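Local coordinates for E2A dna-binding protein (Human adenovirus 5, PDB 2WB0) that binds single-stranded DNA and, by forming multimers, unwinds the template without ATP during the elongation phase of adenoviral strand-displacement replication, at residues L59-N64 against T243-S248; K65-M70 against L304-M309; A96-R101 against L217-R222; I273-C278 against I298-L303. All blocks are in the same frame, centred on the assembly; numbering follows the deposited sequence. Where two conformers were deposited one is given.

Interaction 1: residues L59-N64 against T243-S248; sequences LTFTSN and TPFALS
F61, F245 and L247 carry this contact between the loop 59-64, which leads into helix 64-83, and the end of the edge strand 242-246. Over one face of the F61 ring lies CB of F245, set there by the backbone, 3.9 Å from the ring centroid and 26° off the normal, a CH-pi contact whose closest atom is F61 CE2, 3.5 Å from F245 CB. With CG anti to the carbonyl carbon (chi1 -76°), the F245 ring swings its edge to the same aromatic, CD2 approaching CD1 and CG of F61. The two rings form an edge-to-face pair with centroids 5.0 Å apart and planes at 56°. L247 comes from past the end of the strand: its CD2 reaches F61 CE2 at 3.7 Å and equally touches CG2 of T60. That methyl of T60 lies over the other face of F61, toward the rim. At the ring edge, CZ of F61 meets the backbone O of A246 at 3.4 Å. Further cover comes from V274 of the neighbouring strand 271-276, touched by both phenylalanines. No hydrogen bond crosses between the two segments. Their adhesion is therefore apolar and aromatic, with the positively polarised ring edge of F245 probably adding a weak electrostatic attraction to the F61 pi face.

Interaction 2: residues K65-M70 against L304-M309; sequences KTFVTM and LNALVM
F67 of helix 64-83 pushes its ring against A306 of helix 300-315, and around this pair the axes of segments 65-70 and 304-309 come within 9.3 Å, at a crossing angle of -45°. CE1 of F67 touches CB of A306 at 3.7 Å and lies as near to the alanine backbone, 3.6 Å from A306 N. The ring gets there because CG stands anti to the backbone N of F67 (chi1 -176°), carrying the aromatic end across to the other helix although its root does not point there. One turn further on, M70 faces A306 at the closest backbone approach, with CB of M70 4.3 Å from CB of A306; its CE methyl turns away, onto L303. The small alanine thus receives a phenylalanine and a methionine from successive turns of the partner helix. The second kind of interaction is Met-aromatic: SD of M309 sits at the edge of the F67 ring, 3.9 Å from CZ and 81° off the ring normal, the two side chains crossing at about a right angle. Within helix 64-83, OG1 of T69 bonds to K65 O at 2.9 Å, above the carbonyl plane, while the backbone N of T69 reaches that oxygen from the opposite face. L50 of helix 40-53 touches both F67 and M309. With no hydrogen bond passing between the segments, the helices hold together by shape and dispersion, and the sulfur probably gains from the positively polarised hydrogens at the ring edge.

Interaction 3: residues A96-R101 against L217-R222; sequences ALWLHR and LLMPLR
The backbone N of L217 donates to O of W98 at 2.7 Å, the shortest of four bonds that pair strands 95-99 and 216-220 antiparallel. W98 N returns a bond to L217 O at 2.9 Å, and both donors of this pair are tilted about 30° from the carbonyl plane. A96 and M219 form the other hydrogen-bonded pair, nearly linear at the acceptors, with A96 N 2.8 Å from M219 O. Between them L97 and L218 are a non-hydrogen-bonded pair, L97 CD1 meeting L218 CD2 at 3.9 Å. On the opposite face, SD of M219 lies 3.6 Å from CB of W98 and obliquely beside its six-membered ring, a Met-aromatic contact; a chi1 of 65° places CG of M219 between N and the carbonyl carbon, close to A96 O. CD2 of L217 packs obliquely against CE3 of W98, 3.9 Å away. CB of H100 covers one face of the indole, while H100 ND1 bonds to C102 N. P220 touches L303 of helix 300-315. The W98 side chain meets L112 and lies about 8 Å from a zinc ion, which places the W98 end of the strand pair beside the first zinc site, while L217 and M219 pack on F275 of strand 271-276.

Interaction 4: residues I273-C278 against I298-L303; sequences IVFQCC and ISAPDL. With ZN (zinc ion), chain C.
F275 packs tightly against the junction of strand 297-299 and helix 300-315. CE2 of its ring lies 3.8 Å from CD1 of L303, which approaches obliquely, and 3.9 Å from CB of A300, while CG2 of I273 covers one face toward the rim. CG anti to the carbonyl carbon (chi1 -59°) brings CE2 against these two residues, the F275 and L303 side chains crossing at about a right angle. CB of I273 also meets CB of A300. The backbones pair antiparallel: F275 N donates to I298 O at 2.8 Å, and I298 N answers to F275 O, in the carbonyl plane. V274 and S299 follow as a non-hydrogen-bonded pair with CA atoms only 4.0 Å apart. The backbone N of A300, first residue of the helix, then donates to I273 O at 2.8 Å, carrying the pairing onto the helix. S299 is the N-cap residue, and its OG bonds to T60 O. Looser is the far end: Q276, partly exposed, makes no contact with 298-303, and the chain runs on to C277, whose SG binds zinc at 2.3 Å. C223, C225 and C294 complete this four-cysteine site. The bond from A300 ties one of the first helical N-H groups to a strand carbonyl, and the two F275–I298 bonds lie two residues before C277, so the strand pairing leads directly into the metal site.

Overall arrangement
Interactions 1, 2 and 4 meet around the start of helix 300-315. Interactions 1 and 4, centres 8 Å apart, share the three-stranded sheet 242-246, 271-276, 297-299, and D302 takes bonds from T60 N and probably T62 OG1. Interactions 2 and 4, 10 Å apart between centres, share the helix itself. Interaction 3 lies 11 Å from interaction 4, centre to centre, and touches it, but does not touch interaction 1, about 17 Å away between centres. Along the chain the segments of interactions 1 and 2 alternate, interaction 3 falls within the span of both, and interaction 4 within that of interaction 2. Interactions 1 and 2 join the all-alpha region to the zinc-binding part, while interaction 4 lies within the latter.

Interaction 1: residues L59-N64 against T243-S248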
loop_
_atom_site.group_PDB
_atom_site.type_symbol
_atom_site.label_atom_id
_atom_site.label_comp_id
_atom_site.label_asym_id
_atom_site.label_seq_id
_atom_site.Cartn_x
_atom_site.Cartn_y
_atom_site.Cartn_z
ATOM N N LEU A 59 6.603 14.271 2.629
ATOM C CA LEU A 59 5.770 13.055 2.629
ATOM C C LEU A 59 4.412 13.465 3.184
ATOM O O LEU A 59 4.370 14.429 3.985
ATOM C CB LEU A 59 6.425 11.960 3.514
ATOM C CG LEU A 59 7.738 11.411 2.902
ATOM C CD1 LEU A 59 8.383 10.345 3.756
ATOM C CD2 LEU A 59 7.576 10.866 1.452
ATOM N N THR A 60 3.335 12.745 2.834
ATOM C CA THR A 60 1.997 13.160 3.300
ATOM C C THR A 60 1.306 11.903 3.767
ATOM O O THR A 60 1.076 10.989 2.933
ATOM C CB THR A 60 1.156 13.748 2.168
ATOM O OG1 THR A 60 1.899 14.786 1.536
ATOM C CG2 THR A 60 -0.190 14.393 2.732
ATOM N N PHE A 61 1.053 11.823 5.082
ATOM C CA PHE A 61 0.519 10.584 5.703
ATOM C C PHE A 61 1.383 9.360 5.364
ATOM O O PHE A 61 0.828 8.222 5.114
ATOM C CB PHE A 61 -0.885 10.226 5.230
ATOM C CG PHE A 61 -1.880 11.357 5.305
ATOM C CD1 PHE A 61 -1.986 12.179 6.456
ATOM C CD2 PHE A 61 -2.675 11.623 4.216
ATOM C CE1 PHE A 61 -2.925 13.306 6.445
ATOM C CE2 PHE A 61 -3.581 12.651 4.223
ATOM C CZ PHE A 61 -3.733 13.471 5.343
ATOM N N THR A 62 2.686 9.538 5.353
ATOM C CA THR A 62 3.580 8.424 5.091
ATOM C C THR A 62 4.664 8.554 6.141
ATOM O O THR A 62 5.117 9.667 6.389
ATOM C CB THR A 62 4.210 8.620 3.716
ATOM O OG1 THR A 62 3.199 8.528 2.750
ATOM C CG2 THR A 62 5.311 7.583 3.456
ATOM N N SER A 63 5.071 7.452 6.761
ATOM C CA SER A 63 6.198 7.558 7.703
ATOM C C SER A 63 7.499 7.465 6.956
ATOM O O SER A 63 7.572 6.803 5.885
ATOM C CB SER A 63 6.148 6.496 8.765
ATOM O OG SER A 63 6.684 5.318 8.293
ATOM N N ASN A 64 8.514 8.158 7.451
ATOM C CA ASN A 64 9.845 8.145 6.771
ATOM C C ASN A 64 10.376 6.737 6.578
ATOM O O ASN A 64 10.897 6.391 5.525
ATOM C CB ASN A 64 10.919 8.935 7.574
ATOM C CG ASN A 64 10.610 10.468 7.672
ATOM O OD1 ASN A 64 9.997 11.040 6.795
ATOM N ND2 ASN A 64 11.073 11.119 8.786
ATOM N N THR A 243 -7.342 3.203 3.685
ATOM C CA THR A 243 -8.229 4.142 4.369
ATOM C C THR A 243 -8.075 5.520 3.709
ATOM O O THR A 243 -6.946 5.997 3.532
ATOM C CB THR A 243 -7.830 4.267 5.898
ATOM O OG1 THR A 243 -7.835 2.955 6.448
ATOM C CG2 THR A 243 -8.899 5.178 6.729
ATOM N N PRO A 244 -9.185 6.173 3.345
ATOM C CA PRO A 244 -9.022 7.533 2.822
ATOM C C PRO A 244 -8.820 8.576 3.974
ATOM O O PRO A 244 -9.565 8.500 4.978
ATOM C CB PRO A 244 -10.327 7.798 2.072
ATOM C CG PRO A 244 -11.363 6.797 2.701
ATOM C CD PRO A 244 -10.570 5.622 3.207
ATOM N N PHE A 245 -7.839 9.474 3.843
ATOM C CA PHE A 245 -7.628 10.564 4.829
ATOM C C PHE A 245 -7.870 11.911 4.137
ATOM O O PHE A 245 -7.318 12.157 3.070
ATOM C CB PHE A 245 -6.180 10.601 5.317
ATOM C CG PHE A 245 -5.803 9.531 6.322
ATOM C CD1 PHE A 245 -6.276 8.234 6.244
ATOM C CD2 PHE A 245 -4.832 9.831 7.321
ATOM C CE1 PHE A 245 -5.969 7.263 7.229
ATOM C CE2 PHE A 245 -4.436 8.863 8.278
ATOM C CZ PHE A 245 -5.002 7.551 8.208
ATOM N N ALA A 246 -8.674 12.795 4.739
ATOM C CA ALA A 246 -8.907 14.114 4.162
ATOM C C ALA A 246 -7.637 14.941 4.191
ATOM O O ALA A 246 -6.848 14.823 5.161
ATOM C CB ALA A 246 -10.040 14.863 4.992
ATOM N N LEU A 247 -7.416 15.747 3.155
ATOM C CA LEU A 247 -6.366 16.768 3.199
ATOM C C LEU A 247 -7.131 18.016 3.652
ATOM O O LEU A 247 -7.663 18.761 2.826
ATOM C CB LEU A 247 -5.691 17.038 1.850
ATOM C CG LEU A 247 -4.924 15.803 1.256
ATOM C CD1 LEU A 247 -4.636 16.045 -0.190
ATOM C CD2 LEU A 247 -3.650 15.643 2.012
ATOM N N SER A 248 -7.206 18.275 4.945
ATOM C CA SER A 248 -8.180 19.313 5.414
ATOM C C SER A 248 -7.870 20.824 5.191
ATOM O O SER A 248 -8.823 21.612 5.078
ATOM C CB SER A 248 -8.627 19.057 6.865
ATOM O OG SER A 248 -9.454 17.916 6.943
#

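Interaction 2: residues K65-M70 against L304-M309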
loop_
_atom_site.group_PDB
_atom_site.type_symbol
_atom_site.label_atom_id
_atom_site.label_comp_id
_atom_site.label_asym_id
_atom_site.label_seq_id
_atom_site.Cartn_x
_atom_site.Cartn_y
_atom_site.Cartn_z
ATOM N N LYS A 65 10.204 5.913 7.595
ATOM C CA LYS A 65 10.672 4.537 7.584
ATOM C C LYS A 65 9.971 3.756 6.505
ATOM O O LYS A 65 10.627 3.002 5.752
ATOM C CB LYS A 65 10.386 3.880 8.947
ATOM C CG LYS A 65 10.716 2.389 8.974
ATOM C CD LYS A 65 10.215 1.812 10.329
ATOM C CE LYS A 65 9.822 0.344 10.252
ATOM N NZ LYS A 65 9.229 -0.140 11.576
ATOM N N THR A 66 8.642 3.933 6.399
ATOM C CA THR A 66 7.907 3.163 5.417
ATOM C C THR A 66 8.301 3.634 4.023
ATOM O O THR A 66 8.418 2.815 3.151
ATOM C CB THR A 66 6.382 3.275 5.550
ATOM O OG1 THR A 66 5.996 2.907 6.893
ATOM C CG2 THR A 66 5.708 2.276 4.558
ATOM N N PHE A 67 8.475 4.939 3.812
ATOM C CA PHE A 67 8.865 5.404 2.476
ATOM C C PHE A 67 10.226 4.737 2.022
ATOM O O PHE A 67 10.369 4.173 0.894
ATOM C CB PHE A 67 8.969 6.946 2.453
ATOM C CG PHE A 67 9.275 7.487 1.107
ATOM C CD1 PHE A 67 8.286 7.505 0.140
ATOM C CD2 PHE A 67 10.568 7.923 0.792
ATOM C CE1 PHE A 67 8.520 7.977 -1.170
ATOM C CE2 PHE A 67 10.814 8.433 -0.462
ATOM C CZ PHE A 67 9.776 8.403 -1.483
ATOM N N VAL A 68 11.206 4.793 2.903
ATOM C CA VAL A 68 12.532 4.225 2.608
ATOM C C VAL A 68 12.507 2.705 2.417
ATOM O O VAL A 68 13.224 2.127 1.550
ATOM C CB VAL A 68 13.517 4.650 3.745
ATOM C CG1 VAL A 68 14.789 3.864 3.673
ATOM C CG2 VAL A 68 13.764 6.142 3.644
ATOM N N THR A 69 11.734 2.039 3.259
ATOM C CA THR A 69 11.554 0.578 3.105
ATOM C C THR A 69 10.951 0.209 1.764
ATOM O O THR A 69 11.387 -0.760 1.118
ATOM C CB THR A 69 10.670 0.057 4.213
ATOM O OG1 THR A 69 11.420 0.228 5.423
ATOM C CG2 THR A 69 10.323 -1.468 3.975
ATOM N N MET A 70 9.974 1.002 1.312
ATOM C CA MET A 70 9.399 0.686 0.033
ATOM C C MET A 70 10.391 0.982 -1.086
ATOM O O MET A 70 10.457 0.232 -2.049
ATOM C CB MET A 70 8.049 1.366 -0.225
ATOM C CG MET A 70 6.933 0.892 0.711
ATOM S SD MET A 70 6.678 -0.923 0.787
ATOM C CE MET A 70 6.256 -1.130 -0.936
ATOM N N LEU A 304 3.765 5.643 -5.097
ATOM C CA LEU A 304 4.147 5.745 -6.502
ATOM C C LEU A 304 5.454 6.516 -6.609
ATOM O O LEU A 304 6.333 6.124 -7.346
ATOM C CB LEU A 304 3.053 6.461 -7.284
ATOM C CG LEU A 304 2.859 6.239 -8.781
ATOM C CD1 LEU A 304 2.194 7.338 -9.616
ATOM C CD2 LEU A 304 3.663 5.121 -9.528
ATOM N N ASN A 305 5.612 7.582 -5.821
ATOM C CA ASN A 305 6.865 8.338 -5.853
ATOM C C ASN A 305 8.023 7.516 -5.341
ATOM O O ASN A 305 9.159 7.722 -5.817
ATOM C CB ASN A 305 6.823 9.621 -5.016
ATOM C CG ASN A 305 6.401 10.871 -5.826
ATOM O OD1 ASN A 305 6.483 10.903 -7.050
ATOM N ND2 ASN A 305 6.023 11.903 -5.116
ATOM N N ALA A 306 7.772 6.552 -4.421
ATOM C CA ALA A 306 8.895 5.686 -3.973
ATOM C C ALA A 306 9.367 4.917 -5.195
ATOM O O ALA A 306 10.608 4.760 -5.410
ATOM C CB ALA A 306 8.498 4.691 -2.927
ATOM N N LEU A 307 8.424 4.413 -5.976
ATOM C CA LEU A 307 8.797 3.663 -7.190
ATOM C C LEU A 307 9.562 4.552 -8.221
ATOM O O LEU A 307 10.611 4.177 -8.838
ATOM C CB LEU A 307 7.566 2.999 -7.830
ATOM C CG LEU A 307 7.793 2.329 -9.227
ATOM C CD1 LEU A 307 8.824 1.187 -9.193
ATOM C CD2 LEU A 307 6.453 1.773 -9.839
ATOM N N VAL A 308 8.993 5.714 -8.431
ATOM C CA VAL A 308 9.539 6.697 -9.409
ATOM C C VAL A 308 10.898 7.194 -9.004
ATOM O O VAL A 308 11.811 7.306 -9.857
ATOM C CB VAL A 308 8.480 7.849 -9.738
ATOM C CG1 VAL A 308 9.141 8.973 -10.624
ATOM C CG2 VAL A 308 7.279 7.297 -10.341
ATOM N N MET A 309 11.107 7.415 -7.710
ATOM C CA MET A 309 12.379 7.921 -7.287
ATOM C C MET A 309 13.428 6.772 -7.367
ATOM O O MET A 309 14.611 7.035 -7.619
ATOM C CB MET A 309 12.290 8.525 -5.874
ATOM C CG MET A 309 11.390 9.806 -5.915
ATOM S SD MET A 309 11.319 10.622 -4.335
ATOM C CE MET A 309 12.894 11.467 -4.275
#

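Interaction 3: residues A96-R101 against L217-R222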
loop_
_atom_site.group_PDB
_atom_site.type_symbol
_atom_site.label_atom_id
_atom_site.label_comp_id
_atom_site.label_asym_id
_atom_site.label_seq_id
_atom_site.Cartn_x
_atom_site.Cartn_y
_atom_site.Cartn_z
ATOM N N ALA A 96 1.018 -4.874 -5.645
ATOM C CA ALA A 96 0.221 -5.312 -6.825
ATOM C C ALA A 96 -0.450 -4.068 -7.443
ATOM O O ALA A 96 -0.441 -2.987 -6.860
ATOM C CB ALA A 96 -0.851 -6.438 -6.494
ATOM N N LEU A 97 -0.946 -4.230 -8.662
ATOM C CA LEU A 97 -1.632 -3.225 -9.377
ATOM C C LEU A 97 -3.077 -3.668 -9.369
ATOM O O LEU A 97 -3.389 -4.721 -9.998
ATOM C CB LEU A 97 -1.170 -3.284 -10.818
ATOM C CG LEU A 97 0.069 -2.454 -11.137
ATOM C CD1 LEU A 97 0.998 -1.768 -10.025
ATOM C CD2 LEU A 97 0.789 -2.842 -12.436
ATOM N N TRP A 98 -3.951 -2.834 -8.742
ATOM C CA TRP A 98 -5.352 -3.162 -8.648
ATOM C C TRP A 98 -6.150 -2.269 -9.616
ATOM O O TRP A 98 -6.098 -1.062 -9.510
ATOM C CB TRP A 98 -5.829 -3.021 -7.204
ATOM C CG TRP A 98 -7.342 -3.077 -7.016
ATOM C CD1 TRP A 98 -8.262 -3.892 -7.667
ATOM C CD2 TRP A 98 -8.072 -2.350 -6.028
ATOM N NE1 TRP A 98 -9.528 -3.651 -7.168
ATOM C CE2 TRP A 98 -9.439 -2.717 -6.154
ATOM C CE3 TRP A 98 -7.696 -1.377 -5.079
ATOM C CZ2 TRP A 98 -10.451 -2.094 -5.417
ATOM C CZ3 TRP A 98 -8.707 -0.768 -4.299
ATOM C CH2 TRP A 98 -10.073 -1.156 -4.472
ATOM N N LEU A 99 -6.876 -2.881 -10.566
ATOM C CA LEU A 99 -7.685 -2.125 -11.523
ATOM C C LEU A 99 -8.933 -1.842 -10.759
ATOM O O LEU A 99 -9.865 -2.672 -10.756
ATOM C CB LEU A 99 -8.016 -2.988 -12.768
ATOM C CG LEU A 99 -8.963 -2.299 -13.800
ATOM C CD1 LEU A 99 -8.298 -1.067 -14.326
ATOM C CD2 LEU A 99 -9.214 -3.310 -14.979
ATOM N N HIS A 100 -8.980 -0.696 -10.079
ATOM C CA HIS A 100 -9.936 -0.556 -8.977
ATOM C C HIS A 100 -11.347 -0.211 -9.412
ATOM O O HIS A 100 -12.279 -0.588 -8.735
ATOM C CB HIS A 100 -9.458 0.527 -7.976
ATOM C CG HIS A 100 -9.040 1.810 -8.624
ATOM N ND1 HIS A 100 -9.919 2.861 -8.893
ATOM C CD2 HIS A 100 -7.825 2.204 -9.063
ATOM C CE1 HIS A 100 -9.231 3.832 -9.477
ATOM N NE2 HIS A 100 -7.955 3.459 -9.584
ATOM N N ARG A 101 -11.500 0.579 -10.486
ATOM C CA ARG A 101 -12.799 1.053 -10.991
ATOM C C ARG A 101 -13.591 1.807 -9.956
ATOM O O ARG A 101 -14.837 1.765 -9.928
ATOM C CB ARG A 101 -13.626 -0.120 -11.576
ATOM C CG ARG A 101 -12.933 -0.731 -12.768
ATOM C CD ARG A 101 -13.776 -1.701 -13.557
ATOM N NE ARG A 101 -12.843 -2.455 -14.396
ATOM C CZ ARG A 101 -13.160 -3.489 -15.183
ATOM N NH1 ARG A 101 -14.417 -3.914 -15.276
ATOM N NH2 ARG A 101 -12.216 -4.098 -15.900
ATOM N N LEU A 217 -4.239 0.931 -9.332
ATOM C CA LEU A 217 -3.662 1.508 -8.132
ATOM C C LEU A 217 -2.466 0.613 -7.736
ATOM O O LEU A 217 -2.623 -0.595 -7.525
ATOM C CB LEU A 217 -4.712 1.534 -6.982
ATOM C CG LEU A 217 -4.188 1.848 -5.560
ATOM C CD1 LEU A 217 -3.524 3.297 -5.470
ATOM C CD2 LEU A 217 -5.311 1.656 -4.449
ATOM N N LEU A 218 -1.304 1.225 -7.570
ATOM C CA LEU A 218 -0.185 0.516 -7.016
ATOM C C LEU A 218 -0.417 0.487 -5.525
ATOM O O LEU A 218 -0.504 1.553 -4.880
ATOM C CB LEU A 218 1.051 1.358 -7.239
ATOM C CG LEU A 218 2.470 0.881 -7.027
ATOM C CD1 LEU A 218 3.473 1.873 -6.567
ATOM C CD2 LEU A 218 2.849 -0.604 -6.821
ATOM N N MET A 219 -0.494 -0.712 -4.989
ATOM C CA MET A 219 -0.821 -0.925 -3.557
ATOM C C MET A 219 0.063 -1.976 -2.958
ATOM O O MET A 219 0.456 -2.946 -3.638
ATOM C CB MET A 219 -2.301 -1.317 -3.417
ATOM C CG MET A 219 -2.700 -2.713 -4.079
ATOM S SD MET A 219 -4.477 -3.023 -3.908
ATOM C CE MET A 219 -4.373 -4.765 -3.653
ATOM N N PRO A 220 0.334 -1.877 -1.650
ATOM C CA PRO A 220 1.082 -2.960 -1.031
ATOM C C PRO A 220 0.191 -4.153 -0.673
ATOM O O PRO A 220 -0.963 -3.947 -0.251
ATOM C CB PRO A 220 1.650 -2.309 0.251
ATOM C CG PRO A 220 0.524 -1.289 0.625
ATOM C CD PRO A 220 -0.031 -0.788 -0.712
ATOM N N LEU A 221 0.761 -5.364 -0.814
ATOM C CA LEU A 221 0.164 -6.606 -0.362
ATOM C C LEU A 221 0.742 -7.021 0.967
ATOM O O LEU A 221 0.132 -7.884 1.657
ATOM C CB LEU A 221 0.377 -7.723 -1.373
ATOM C CG LEU A 221 -0.401 -7.605 -2.661
ATOM C CD1 LEU A 221 -0.175 -8.931 -3.349
ATOM C CD2 LEU A 221 -1.874 -7.394 -2.423
ATOM N N ARG A 222 1.857 -6.376 1.375
ATOM C CA ARG A 222 2.514 -6.797 2.615
ATOM C C ARG A 222 2.917 -5.639 3.465
ATOM O O ARG A 222 3.474 -4.650 2.972
ATOM C CB ARG A 222 3.811 -7.584 2.302
ATOM C CG ARG A 222 3.554 -8.683 1.248
ATOM C CD ARG A 222 4.758 -9.640 1.072
ATOM N NE ARG A 222 6.040 -9.046 0.677
ATOM C CZ ARG A 222 6.697 -9.322 -0.448
ATOM N NH1 ARG A 222 6.137 -10.061 -1.448
ATOM N NH2 ARG A 222 7.904 -8.746 -0.622
#

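Interaction 4: residues I273-C278 against I298-L303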
loop_
_atom_site.group_PDB
_atom_site.type_symbol
_atom_site.label_atom_id
_atom_site.label_comp_id
_atom_site.label_asym_id
_atom_site.label_seq_id
_atom_site.Cartn_x
_atom_site.Cartn_y
_atom_site.Cartn_z
ATOM N N ILE A 273 -5.574 8.179 -0.429
ATOM C CA ILE A 273 -5.657 6.773 0.001
ATOM C C ILE A 273 -4.398 6.575 0.866
ATOM O O ILE A 273 -3.281 6.901 0.448
ATOM C CB ILE A 273 -5.531 5.826 -1.239
ATOM C CG1 ILE A 273 -6.784 5.945 -2.115
ATOM C CG2 ILE A 273 -5.125 4.334 -0.772
ATOM C CD1 ILE A 273 -6.740 5.155 -3.470
ATOM N N VAL A 274 -4.567 5.994 2.044
ATOM C CA VAL A 274 -3.452 5.720 2.876
ATOM C C VAL A 274 -3.428 4.223 3.259
ATOM O O VAL A 274 -4.440 3.700 3.728
ATOM C CB VAL A 274 -3.531 6.552 4.180
ATOM C CG1 VAL A 274 -2.385 6.197 5.099
ATOM C CG2 VAL A 274 -3.543 8.079 3.884
ATOM N N PHE A 275 -2.273 3.560 3.093
ATOM C CA PHE A 275 -2.083 2.179 3.385
ATOM C C PHE A 275 -1.422 2.049 4.764
ATOM O O PHE A 275 -0.398 2.702 4.990
ATOM C CB PHE A 275 -1.153 1.511 2.329
ATOM C CG PHE A 275 -1.689 1.610 0.907
ATOM C CD1 PHE A 275 -2.872 0.931 0.528
ATOM C CD2 PHE A 275 -1.012 2.383 -0.021
ATOM C CE1 PHE A 275 -3.363 1.051 -0.776
ATOM C CE2 PHE A 275 -1.503 2.517 -1.335
ATOM C CZ PHE A 275 -2.666 1.820 -1.702
ATOM N N GLN A 276 -1.967 1.168 5.621
ATOM C CA GLN A 276 -1.404 0.925 6.946
ATOM C C GLN A 276 -1.233 -0.545 7.117
ATOM O O GLN A 276 -1.397 -1.320 6.143
ATOM C CB GLN A 276 -2.297 1.531 8.092
ATOM C CG GLN A 276 -2.258 3.050 8.024
ATOM C CD GLN A 276 -3.330 3.752 8.815
ATOM O OE1 GLN A 276 -3.088 4.203 9.965
ATOM N NE2 GLN A 276 -4.512 3.845 8.256
ATOM N N CYS A 277 -0.962 -0.939 8.363
ATOM C CA CYS A 277 -0.817 -2.381 8.724
ATOM C C CYS A 277 -2.035 -3.190 8.221
ATOM O O CYS A 277 -3.114 -2.626 8.094
ATOM C CB CYS A 277 -0.807 -2.521 10.245
ATOM S SG CYS A 277 -0.569 -4.221 10.805
ATOM N N CYS A 278 -1.867 -4.487 7.927
ATOM C CA CYS A 278 -3.066 -5.342 7.705
ATOM C C CYS A 278 -4.138 -5.111 8.793
ATOM O O CYS A 278 -5.338 -5.020 8.485
ATOM C CB CYS A 278 -2.719 -6.828 7.736
ATOM S SG CYS A 278 -1.692 -7.338 6.342
ATOM N N ILE A 298 1.860 4.449 4.470
ATOM C CA ILE A 298 2.283 5.151 3.247
ATOM C C ILE A 298 1.083 5.490 2.408
ATOM O O ILE A 298 0.204 4.636 2.213
ATOM C CB ILE A 298 3.333 4.353 2.437
ATOM C CG1 ILE A 298 3.778 5.145 1.184
ATOM C CG2 ILE A 298 2.788 2.875 2.117
ATOM C CD1 ILE A 298 5.243 4.681 0.728
ATOM N N SER A 299 1.046 6.712 1.866
ATOM C CA SER A 299 -0.119 7.184 1.135
ATOM C C SER A 299 0.135 6.770 -0.296
ATOM O O SER A 299 1.303 6.564 -0.699
ATOM C CB SER A 299 -0.318 8.733 1.236
ATOM O OG SER A 299 0.854 9.404 0.658
ATOM N N ALA A 300 -0.929 6.602 -1.076
ATOM C CA ALA A 300 -0.750 6.165 -2.476
ATOM C C ALA A 300 0.161 7.052 -3.374
ATOM O O ALA A 300 0.963 6.538 -4.133
ATOM C CB ALA A 300 -2.148 5.915 -3.170
ATOM N N PRO A 301 0.040 8.350 -3.296
ATOM C CA PRO A 301 1.022 9.116 -4.097
ATOM C C PRO A 301 2.450 8.964 -3.661
ATOM O O PRO A 301 3.318 8.961 -4.555
ATOM C CB PRO A 301 0.599 10.573 -3.926
ATOM C CG PRO A 301 -0.886 10.476 -3.365
ATOM C CD PRO A 301 -0.872 9.232 -2.532
ATOM N N ASP A 302 2.723 8.844 -2.341
ATOM C CA ASP A 302 4.102 8.666 -1.858
ATOM C C ASP A 302 4.556 7.300 -2.262
ATOM O O ASP A 302 5.734 7.141 -2.553
ATOM C CB ASP A 302 4.192 8.857 -0.314
ATOM C CG ASP A 302 3.959 10.282 0.070
ATOM O OD1 ASP A 302 4.025 11.117 -0.874
ATOM O OD2 ASP A 302 3.653 10.559 1.246
ATOM N N LEU A 303 3.647 6.321 -2.315
ATOM C CA LEU A 303 4.058 4.959 -2.762
ATOM C C LEU A 303 4.517 4.948 -4.244
ATOM O O LEU A 303 5.532 4.323 -4.617
ATOM C CB LEU A 303 2.907 3.958 -2.581
ATOM C CG LEU A 303 3.173 2.470 -2.294
ATOM C CD1 LEU A 303 1.951 1.571 -2.573
ATOM C CD2 LEU A 303 4.570 1.808 -2.452
HETATM ZN ZN ZN C . 1.409 -4.967 9.961
#